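Local coordinates for YfdX protein (PDB 6A02) that is of unknown biochemical function but has been linked to antibiotic stress and virulence in Salmonella Typhi, at residues N105-M108 and K109-D112; P135-Q138 and T139-D142. All blocks are in the same frame, centred on the assembly; numbering follows the deposited sequence.

How the contacts relate
Contacts 1 and 2 treat two ends of helices in one chain: the C-terminal end of helix 94-109, where the chain turns into helix 113-122, and the start of helix 136-151, just after strand 125-135. Their centres are 38 Å apart, on opposite sides of the chain's centre, and their nearest atoms are about 29 Å apart, so neither touches the other. Each also lies beside a different copy of the protein, N105-D112 beside the second subunit and P135-D142 beside the third. Bound sodium ions are some way off, about 11 Å from the side chain of M108 and about 14 Å from that of D142.

Contact 1: residues N105-M108 and K109-D112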
loop_
_atom_site.group_PDB
_atom_site.type_symbol
_atom_site.label_atom_id
_atom_site.label_comp_id
_atom_site.label_asym_id
_atom_site.label_seq_id
_atom_site.Cartn_x
_atom_site.Cartn_y
_atom_site.Cartn_z
ATOM N N ASN A 105 17.678 -23.943 0.166
ATOM C CA ASN A 105 18.873 -23.131 -0.051
ATOM C C ASN A 105 19.797 -23.759 -1.091
ATOM O O ASN A 105 20.424 -23.047 -1.886
ATOM C CB ASN A 105 19.590 -22.908 1.277
ATOM C CG ASN A 105 18.897 -21.868 2.133
ATOM O OD1 ASN A 105 18.214 -20.989 1.605
ATOM N ND2 ASN A 105 19.077 -21.949 3.446
ATOM N N GLN A 106 19.874 -25.092 -1.119
ATOM C CA GLN A 106 20.706 -25.764 -2.114
ATOM C C GLN A 106 20.192 -25.524 -3.529
ATOM O O GLN A 106 20.978 -25.279 -4.452
ATOM C CB GLN A 106 20.774 -27.260 -1.804
ATOM C CG GLN A 106 21.529 -28.080 -2.835
ATOM C CD GLN A 106 23.016 -27.782 -2.845
ATOM O OE1 GLN A 106 23.591 -27.389 -1.826
ATOM N NE2 GLN A 106 23.648 -27.970 -4.000
ATOM N N LYS A 107 18.872 -25.580 -3.721
ATOM C CA LYS A 107 18.311 -25.350 -5.047
ATOM C C LYS A 107 18.539 -23.915 -5.514
ATOM O O LYS A 107 18.803 -23.679 -6.699
ATOM C CB LYS A 107 16.823 -25.692 -5.045
ATOM C CG LYS A 107 16.546 -27.129 -4.657
ATOM C CD LYS A 107 17.247 -28.094 -5.606
ATOM C CE LYS A 107 16.937 -29.535 -5.242
ATOM N NZ LYS A 107 17.674 -30.484 -6.123
ATOM N N MET A 108 18.427 -22.939 -4.607
ATOM C CA MET A 108 18.736 -21.564 -4.996
ATOM C C MET A 108 20.195 -21.422 -5.404
ATOM O O MET A 108 20.503 -20.796 -6.426
ATOM C CB MET A 108 18.390 -20.595 -3.866
ATOM C CG MET A 108 16.911 -20.299 -3.794
ATOM S SD MET A 108 16.469 -19.114 -2.509
ATOM C CE MET A 108 16.422 -20.206 -1.098
ATOM N N LYS A 109 21.104 -22.008 -4.619
ATOM C CA LYS A 109 22.515 -22.043 -4.994
ATOM C C LYS A 109 22.705 -22.613 -6.396
ATOM O O LYS A 109 23.518 -22.107 -7.178
ATOM C CB LYS A 109 23.298 -22.871 -3.973
ATOM C CG LYS A 109 24.761 -23.109 -4.361
ATOM C CD LYS A 109 25.347 -24.366 -3.725
ATOM C CE LYS A 109 25.513 -24.233 -2.223
ATOM N NZ LYS A 109 26.607 -25.131 -1.735
ATOM N N GLU A 110 21.945 -23.658 -6.739
ATOM C CA GLU A 110 22.069 -24.310 -8.036
ATOM C C GLU A 110 21.370 -23.561 -9.162
ATOM O O GLU A 110 21.501 -23.964 -10.322
ATOM C CB GLU A 110 21.539 -25.748 -7.950
ATOM C CG GLU A 110 22.338 -26.632 -6.998
ATOM C CD GLU A 110 21.687 -27.981 -6.739
ATOM O OE1 GLU A 110 20.597 -28.253 -7.291
ATOM O OE2 GLU A 110 22.270 -28.772 -5.970
ATOM N N GLY A 111 20.639 -22.487 -8.868
ATOM C CA GLY A 111 19.926 -21.800 -9.928
ATOM C C GLY A 111 18.679 -22.511 -10.399
ATOM O O GLY A 111 18.157 -22.194 -11.474
ATOM N N ASP A 112 18.175 -23.451 -9.607
ATOM C CA ASP A 112 17.074 -24.333 -9.991
ATOM C C ASP A 112 15.786 -23.727 -9.444
ATOM O O ASP A 112 15.372 -24.025 -8.323
ATOM C CB ASP A 112 17.329 -25.709 -9.388
ATOM C CG ASP A 112 16.279 -26.732 -9.768
ATOM O OD1 ASP A 112 15.307 -26.393 -10.476
ATOM O OD2 ASP A 112 16.432 -27.895 -9.336
#
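Q106 and E110, four residues apart at the C-terminal end of helix 94-109, meet where a Schellman motif closes it. G111 has a positive phi, and two backbone bonds turn back into the last turn: D112 N to K107 O at 3.0 Å and G111 N to M108 O at 3.0 Å.

The bend of Q106 at chi2 (68°) folds its amide up along the helix toward E110. NE2 then donates to E110 OE2 in a very short bond, 2.5 Å, whose exact length is doubtful. The carboxylate oxygen lies in the amide plane, but NE2 approaches it on the anti side, 27° out of the carboxylate plane, and the two flat groups are turned 75° against each other. The other amide atom, OE1, lies beside the end of the K109 side chain, which crosses Q106 at a slant; OE1 is 3.7 Å from K109 CE, with NZ hardly farther and no hydrogen bond assigned between them.

K107 runs alongside E110 and D112, pointing the same way as both. Its CD lies 3.8 Å from E110 OE1 and 3.8 Å from D112 OD2. The charge pairing is loose: K107 NZ to E110 OE1 is a long salt bridge.

D112 also serves as N-cap of the following helix, its OD1 accepting from G115 N, while N105 bonds through its amide to Y156 and Q157 of the second subunit. K107 NZ stands 4.3 Å from D112 OD2, the capping residue's second oxygen, beyond salt-bridge distance.

Contact 2: residues P135-Q138 and T139-D142; sequences PLQQ and TRKD
P135 and T139 open the first turn of helix 136-151 with a backbone bond from T139 N to P135 O, 2.9 Å, followed by R140 N to L136 O, also 2.9 Å, and then by K141 N to Q137 O and D142 N to Q138 O, the regular i to i+4 pattern. P135 ends strand 125-135 and holds the N-cap position, so this is a strand-to-helix junction.

The hydroxyl of T139 adds to the first of these bonds. With chi1 at -54°, OG1 is anti to the carbonyl carbon and turned back along the helix, where it donates to P135 O at 2.7 Å. T139 OG1 and T139 N reach this oxygen from opposite faces of its carbonyl plane, so one residue grips it twice. T139 itself is buried against M25 and I28 of helix 19-36.

R140 carries most of the remaining side-chain contact. Its chain, extended from CG to NE, runs back along the helix and places the guanidinium over L136, whose CG stands 3.7 Å above the guanidinium plane, over its centre. L136 CD1 approaches R140 NE at 3.6 Å. Q137 comes from the edge instead: bent at chi2, it brings OE1 into the guanidinium plane to accept from R140 NH1 at 3.1 Å, with an N-H...O angle of 161°. The amide and guanidinium planes are 60° apart.

The cation also engages W61 in a cation-pi interaction. Q138 NE2 bonds S126 OG and K141 NZ pairs with D90 OD2, both of the third subunit. A nonpolar face contact, one in-plane bond to Q137 OE1 and a second bond, from R140 NE to L54 O, together fix the rotation of the guanidinium and join the first turn of helix 136-151 to the end of helix 40-54 and to W61 in the loop beyond it.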
loop_
_atom_site.group_PDB
_atom_site.type_symbol
_atom_site.label_atom_id
_atom_site.label_comp_id
_atom_site.label_asym_id
_atom_site.label_seq_id
_atom_site.Cartn_x
_atom_site.Cartn_y
_atom_site.Cartn_z
ATOM N N PRO A 135 0.346 0.565 -18.089
ATOM C CA PRO A 135 -0.129 0.623 -19.479
ATOM C C PRO A 135 0.780 1.565 -20.256
ATOM O O PRO A 135 0.899 2.743 -19.922
ATOM C CB PRO A 135 -1.541 1.198 -19.340
ATOM C CG PRO A 135 -1.455 2.072 -18.096
ATOM C CD PRO A 135 -0.477 1.380 -17.172
ATOM N N LEU A 136 1.426 1.047 -21.300
ATOM C CA LEU A 136 2.542 1.778 -21.892
ATOM C C LEU A 136 2.086 3.055 -22.588
ATOM O O LEU A 136 2.619 4.143 -22.326
ATOM C CB LEU A 136 3.316 0.879 -22.850
ATOM C CG LEU A 136 4.495 1.527 -23.582
ATOM C CD1 LEU A 136 5.486 2.195 -22.630
ATOM C CD2 LEU A 136 5.194 0.477 -24.445
ATOM N N GLN A 137 1.114 2.949 -23.494
ATOM C CA GLN A 137 0.750 4.134 -24.261
ATOM C C GLN A 137 0.010 5.139 -23.395
ATOM O O GLN A 137 0.215 6.349 -23.533
ATOM C CB GLN A 137 -0.054 3.763 -25.505
ATOM C CG GLN A 137 -0.095 4.884 -26.541
ATOM C CD GLN A 137 1.294 5.359 -26.960
ATOM O OE1 GLN A 137 2.196 4.552 -27.219
ATOM N NE2 GLN A 137 1.476 6.679 -27.017
ATOM N N GLN A 138 -0.839 4.660 -22.485
ATOM C CA GLN A 138 -1.535 5.567 -21.576
ATOM C C GLN A 138 -0.551 6.322 -20.686
ATOM O O GLN A 138 -0.725 7.522 -20.428
ATOM C CB GLN A 138 -2.572 4.785 -20.768
ATOM C CG GLN A 138 -3.421 5.624 -19.827
ATOM C CD GLN A 138 -4.592 4.837 -19.230
ATOM O OE1 GLN A 138 -4.589 3.598 -19.192
ATOM N NE2 GLN A 138 -5.598 5.563 -18.749
ATOM N N THR A 139 0.504 5.647 -20.225
ATOM C CA THR A 139 1.522 6.341 -19.439
ATOM C C THR A 139 2.302 7.329 -20.291
ATOM O O THR A 139 2.561 8.456 -19.854
ATOM C CB THR A 139 2.460 5.341 -18.759
ATOM O OG1 THR A 139 1.680 4.416 -17.995
ATOM C CG2 THR A 139 3.429 6.048 -17.806
ATOM N N ARG A 140 2.686 6.929 -21.509
ATOM C CA ARG A 140 3.356 7.858 -22.416
ATOM C C ARG A 140 2.534 9.126 -22.603
ATOM O O ARG A 140 3.064 10.241 -22.535
ATOM C CB ARG A 140 3.592 7.196 -23.774
ATOM C CG ARG A 140 4.748 6.235 -23.797
ATOM C CD ARG A 140 4.721 5.436 -25.085
ATOM N NE ARG A 140 5.927 4.634 -25.258
ATOM C CZ ARG A 140 6.064 3.703 -26.193
ATOM N NH1 ARG A 140 5.060 3.459 -27.028
ATOM N NH2 ARG A 140 7.201 3.021 -26.297
ATOM N N LYS A 141 1.227 8.964 -22.829
ATOM C CA LYS A 141 0.363 10.121 -23.052
ATOM C C LYS A 141 0.298 11.015 -21.820
ATOM O O LYS A 141 0.327 12.242 -21.940
ATOM C CB LYS A 141 -1.035 9.677 -23.482
ATOM C CG LYS A 141 -1.971 10.838 -23.820
ATOM C CD LYS A 141 -3.293 10.332 -24.384
ATOM C CE LYS A 141 -4.273 11.470 -24.631
ATOM N NZ LYS A 141 -5.635 10.946 -24.950
ATOM N N ASP A 142 0.200 10.423 -20.625
ATOM C CA ASP A 142 0.228 11.223 -19.401
ATOM C C ASP A 142 1.487 12.082 -19.334
ATOM O O ASP A 142 1.429 13.267 -18.986
ATOM C CB ASP A 142 0.172 10.323 -18.165
ATOM C CG ASP A 142 -1.168 9.632 -17.962
ATOM O OD1 ASP A 142 -2.185 10.046 -18.561
ATOM O OD2 ASP A 142 -1.185 8.665 -17.156
#